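Local coordinates for cellulase (Uncultured bacterium, PDB 3WX5), which probably hydrolyses internal beta-1,4-glucosidic bonds of cellulose, as a family 12 endoglucanase, at residues A78-L81 / G82-G86; D196-A199 / F200-A204. All coordinates share one frame; numbering follows the deposited sequence.

Contact 1: residues A78-L81 / G82-G86; sequences AIYL and GCHWG
Tyr80 and His84 meet across a corner in the chain of this family 12 beta-jelly roll, where strand 78-80 gives way to the short strand 83-84, and a CH-pi contact ties the two sides together. The tyrosine can be followed outward from CB. Its CG sits between the backbone N and the carbonyl carbon (chi1 71°), which swings the ring into the inside of the corner. CD1 and CE1 come first, meeting Gly82 O at the ring edge, with CE1 3.3 Å from Gly82 O. On the other side CE2 lies 3.6 Å from His84 CB, with CD2 farther off. The ring carries His84 CB over one face, 3.6 Å from the Tyr80 ring centroid and displaced toward the rim, so that CZ lies 3.3 Å from His84 CB. At the tip, OH passes His84 CB and hydrogen-bonds to Ala87 O, which anchors the ring beyond the turn. Gly82 makes the corner at a positive phi, where a CB would clash with Leu81 O, while the Cys83-Cys88 disulfide staples the following hairpin. The His84 ring stands obliquely to the Tyr80 ring, their planes at 33°, and His84 ND1 hydrogen-bonds to Glu220 OE2.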
loop_
_atom_site.group_PDB
_atom_site.type_symbol
_atom_site.label_atom_id
_atom_site.label_comp_id
_atom_site.label_asym_id
_atom_site.label_seq_id
_atom_site.Cartn_x
_atom_site.Cartn_y
_atom_site.Cartn_z
ATOM N N ALA A 78 5.032 4.401 3.566
ATOM C CA ALA A 78 3.652 3.908 3.634
ATOM C C ALA A 78 3.094 3.947 5.055
ATOM O O ALA A 78 3.846 3.966 6.011
ATOM C CB ALA A 78 3.584 2.463 3.100
ATOM N N ILE A 79 1.765 3.909 5.164
ATOM C CA ILE A 79 1.096 3.763 6.441
ATOM C C ILE A 79 0.259 2.482 6.350
ATOM O O ILE A 79 -0.183 2.098 5.260
ATOM C CB ILE A 79 0.195 4.984 6.771
ATOM C CG1 ILE A 79 -0.513 4.788 8.116
ATOM C CG2 ILE A 79 -0.774 5.355 5.603
ATOM C CD1 ILE A 79 -1.057 6.115 8.730
ATOM N N TYR A 80 0.129 1.773 7.464
ATOM C CA TYR A 80 -0.585 0.498 7.415
ATOM C C TYR A 80 -1.345 0.148 8.678
ATOM O O TYR A 80 -0.985 0.567 9.796
ATOM C CB TYR A 80 0.348 -0.657 6.987
ATOM C CG TYR A 80 1.378 -1.094 8.001
ATOM C CD1 TYR A 80 1.100 -2.123 8.899
ATOM C CD2 TYR A 80 2.687 -0.617 7.942
ATOM C CE1 TYR A 80 2.066 -2.562 9.817
ATOM C CE2 TYR A 80 3.670 -1.074 8.828
ATOM C CZ TYR A 80 3.347 -2.043 9.768
ATOM O OH TYR A 80 4.314 -2.516 10.635
ATOM N N LEU A 81 -2.354 -0.697 8.471
ATOM C CA LEU A 81 -2.996 -1.477 9.510
ATOM C C LEU A 81 -2.624 -2.942 9.318
ATOM O O LEU A 81 -2.567 -3.426 8.186
ATOM C CB LEU A 81 -4.510 -1.337 9.364
ATOM C CG LEU A 81 -5.260 -2.140 10.433
ATOM C CD1 LEU A 81 -5.847 -1.239 11.482
ATOM C CD2 LEU A 81 -6.331 -2.970 9.754
ATOM N N GLY A 82 -2.333 -3.638 10.415
ATOM C CA GLY A 82 -2.017 -5.058 10.338
ATOM C C GLY A 82 -0.534 -5.360 10.572
ATOM O O GLY A 82 0.122 -4.691 11.385
ATOM N N CYS A 83 -0.040 -6.389 9.884
ATOM C CA CYS A 83 1.278 -6.979 10.115
ATOM C C CYS A 83 2.122 -6.941 8.837
ATOM O O CYS A 83 1.828 -7.640 7.863
ATOM C CB CYS A 83 1.151 -8.426 10.610
ATOM S SG CYS A 83 0.111 -8.635 12.116
ATOM N N HIS A 84 3.148 -6.091 8.870
ATOM C CA HIS A 84 4.088 -5.882 7.786
ATOM C C HIS A 84 5.399 -6.584 8.129
ATOM O O HIS A 84 6.140 -6.116 9.001
ATOM C CB HIS A 84 4.322 -4.362 7.644
ATOM C CG HIS A 84 5.281 -3.990 6.566
ATOM N ND1 HIS A 84 4.887 -3.778 5.260
ATOM C CD2 HIS A 84 6.617 -3.766 6.601
ATOM C CE1 HIS A 84 5.952 -3.517 4.522
ATOM N NE2 HIS A 84 7.012 -3.481 5.317
ATOM N N TRP A 85 5.664 -7.717 7.479
ATOM C CA TRP A 85 6.822 -8.543 7.803
ATOM C C TRP A 85 6.931 -8.786 9.312
ATOM O O TRP A 85 8.008 -8.644 9.907
ATOM C CB TRP A 85 8.112 -7.946 7.246
ATOM C CG TRP A 85 8.394 -8.354 5.821
ATOM C CD1 TRP A 85 9.189 -9.388 5.396
ATOM C CD2 TRP A 85 7.855 -7.756 4.638
ATOM N NE1 TRP A 85 9.188 -9.454 4.028
ATOM C CE2 TRP A 85 8.369 -8.471 3.536
ATOM C CE3 TRP A 85 6.949 -6.722 4.407
ATOM C CZ2 TRP A 85 8.059 -8.140 2.214
ATOM C CZ3 TRP A 85 6.637 -6.384 3.081
ATOM C CH2 TRP A 85 7.187 -7.099 2.007
ATOM N N GLY A 86 5.804 -9.151 9.919
ATOM C CA GLY A 86 5.789 -9.536 11.337
ATOM C C GLY A 86 5.710 -8.390 12.325
ATOM O O GLY A 86 5.572 -8.623 13.531
#

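Contact 2: residues D196-A199 / F200-A204; sequences DLKA and FIDDA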
loop_
_atom_site.group_PDB
_atom_site.type_symbol
_atom_site.label_atom_id
_atom_site.label_comp_id
_atom_site.label_asym_id
_atom_site.label_seq_id
_atom_site.Cartn_x
_atom_site.Cartn_y
_atom_site.Cartn_z
ATOM N N ASP A 196 -14.070 0.525 -1.321
ATOM C CA ASP A 196 -14.376 -0.861 -0.984
ATOM C C ASP A 196 -13.215 -1.787 -1.359
ATOM O O ASP A 196 -13.129 -2.258 -2.497
ATOM C CB ASP A 196 -15.666 -1.297 -1.683
ATOM C CG ASP A 196 -16.082 -2.711 -1.333
ATOM O OD1 ASP A 196 -15.342 -3.434 -0.617
ATOM O OD2 ASP A 196 -17.192 -3.101 -1.760
ATOM N N LEU A 197 -12.291 -1.997 -0.423
ATOM C CA LEU A 197 -11.119 -2.840 -0.693
ATOM C C LEU A 197 -11.536 -4.314 -0.936
ATOM O O LEU A 197 -10.845 -5.032 -1.663
ATOM C CB LEU A 197 -10.110 -2.771 0.468
ATOM C CG LEU A 197 -9.565 -1.360 0.766
ATOM C CD1 LEU A 197 -8.486 -1.375 1.837
ATOM C CD2 LEU A 197 -9.057 -0.696 -0.540
ATOM N N LYS A 198 -12.609 -4.771 -0.290
ATOM C CA LYS A 198 -13.043 -6.172 -0.441
ATOM C C LYS A 198 -13.436 -6.448 -1.902
ATOM O O LYS A 198 -13.247 -7.548 -2.401
ATOM C CB LYS A 198 -14.244 -6.448 0.483
ATOM C CG LYS A 198 -14.705 -7.914 0.570
ATOM C CD LYS A 198 -13.592 -8.814 1.089
ATOM C CE LYS A 198 -13.996 -10.298 1.238
ATOM N NZ LYS A 198 -15.366 -10.692 0.754
ATOM N N ALA A 199 -13.940 -5.431 -2.593
ATOM C CA ALA A 199 -14.322 -5.635 -4.016
ATOM C C ALA A 199 -13.103 -6.104 -4.807
ATOM O O ALA A 199 -13.204 -7.025 -5.637
ATOM C CB ALA A 199 -14.896 -4.360 -4.623
ATOM N N PHE A 200 -11.943 -5.482 -4.564
ATOM C CA PHE A 200 -10.715 -5.891 -5.267
ATOM C C PHE A 200 -10.272 -7.281 -4.878
ATOM O O PHE A 200 -9.852 -8.072 -5.720
ATOM C CB PHE A 200 -9.576 -4.878 -5.013
ATOM C CG PHE A 200 -9.908 -3.486 -5.452
ATOM C CD1 PHE A 200 -10.586 -2.623 -4.601
ATOM C CD2 PHE A 200 -9.724 -3.103 -6.792
ATOM C CE1 PHE A 200 -11.001 -1.362 -5.005
ATOM C CE2 PHE A 200 -10.059 -1.812 -7.190
ATOM C CZ PHE A 200 -10.711 -0.936 -6.293
ATOM N N ILE A 201 -10.266 -7.546 -3.575
ATOM C CA ILE A 201 -9.986 -8.862 -3.102
ATOM C C ILE A 201 -10.843 -9.940 -3.758
ATOM O O ILE A 201 -10.312 -10.935 -4.264
ATOM C CB ILE A 201 -10.125 -8.947 -1.563
ATOM C CG1 ILE A 201 -9.141 -7.959 -0.920
ATOM C CG2 ILE A 201 -9.860 -10.368 -1.128
ATOM C CD1 ILE A 201 -9.175 -7.925 0.664
ATOM N N ASP A 202 -12.158 -9.718 -3.823
ATOM C CA ASP A 202 -13.069 -10.721 -4.375
ATOM C C ASP A 202 -12.846 -10.886 -5.879
ATOM O O ASP A 202 -13.005 -11.981 -6.403
ATOM C CB ASP A 202 -14.543 -10.344 -4.104
ATOM C CG ASP A 202 -14.972 -10.614 -2.655
ATOM O OD1 ASP A 202 -14.152 -11.140 -1.867
ATOM O OD2 ASP A 202 -16.100 -10.212 -2.281
ATOM N N ASP A 203 -12.441 -9.811 -6.563
ATOM C CA ASP A 203 -12.148 -9.927 -8.005
ATOM C C ASP A 203 -10.895 -10.779 -8.202
ATOM O O ASP A 203 -10.852 -11.674 -9.054
ATOM C CB ASP A 203 -11.974 -8.538 -8.635
ATOM C CG ASP A 203 -11.571 -8.610 -10.099
ATOM O OD1 ASP A 203 -12.466 -8.786 -10.972
ATOM O OD2 ASP A 203 -10.354 -8.579 -10.375
ATOM N N ALA A 204 -9.859 -10.499 -7.405
ATOM C CA ALA A 204 -8.638 -11.312 -7.459
ATOM C C ALA A 204 -8.908 -12.793 -7.137
ATOM O O ALA A 204 -8.347 -13.691 -7.791
ATOM C CB ALA A 204 -7.588 -10.743 -6.493
#
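From Leu197 to Ile201 and from Lys198 to Asp202 the backbone winds as the first turns of helix 197-206, with Ile201 N bonding almost straight to Leu197 O (3.2 Å, 173°) and Asp202 N to Lys198 O (2.8 Å). Asp196 is the N-cap: its OD1 accepts from Ala199 N at 3.1 Å, the donor standing above the carboxylate plane. An i to i+4 salt bridge links the first turn to the next. Lys198 starts with CG anti to its own N (chi1 -173°), then bends at chi2 and again at chi4, carrying the ammonium forward along the helix to the Asp202 carboxylate oxygens. There NZ lies 2.9 Å from Asp202 OD1, on the syn lone pair, and makes a weak bond to Asp202 OD2 at 3.2 Å. A methionine in place of Lys198 would probably leave the Asp202 carboxylate without this charged mate and freer to turn. Phe200 leans the other way, its CD1 3.3 Å from Asp196 O. Beneath the helix, Leu197 and Ile201 pack on Leu104 of strand 101-111, whereas the Phe200 ring rests on Leu142 and Ile144 of strand 140-149 and meets Trp169 and Tyr183 edge-to-face, so the helix joins strands of both main sheets.

Overall arrangement
The two contacts illustrate how local interactions suit their setting. Contact 1 is buried, contact 2 partly; their centres are about 19 Å apart and they do not touch. Strand 78-80 and strand 140-149, on which the helix of contact 2 packs, belong to the same large sheet, but the helix also rests on strand 101-111 of the other. In the interior the chain bends around an aromatic ring, by carbon contacts and a glycine corner, with polar tips bonded to residues outside the two segments, one the very next along the chain. On the helix, backbone hydrogen bonds and a cap hold the turns, a charged pair lies on the partly exposed side, and hydrophobic side chains face the sheets.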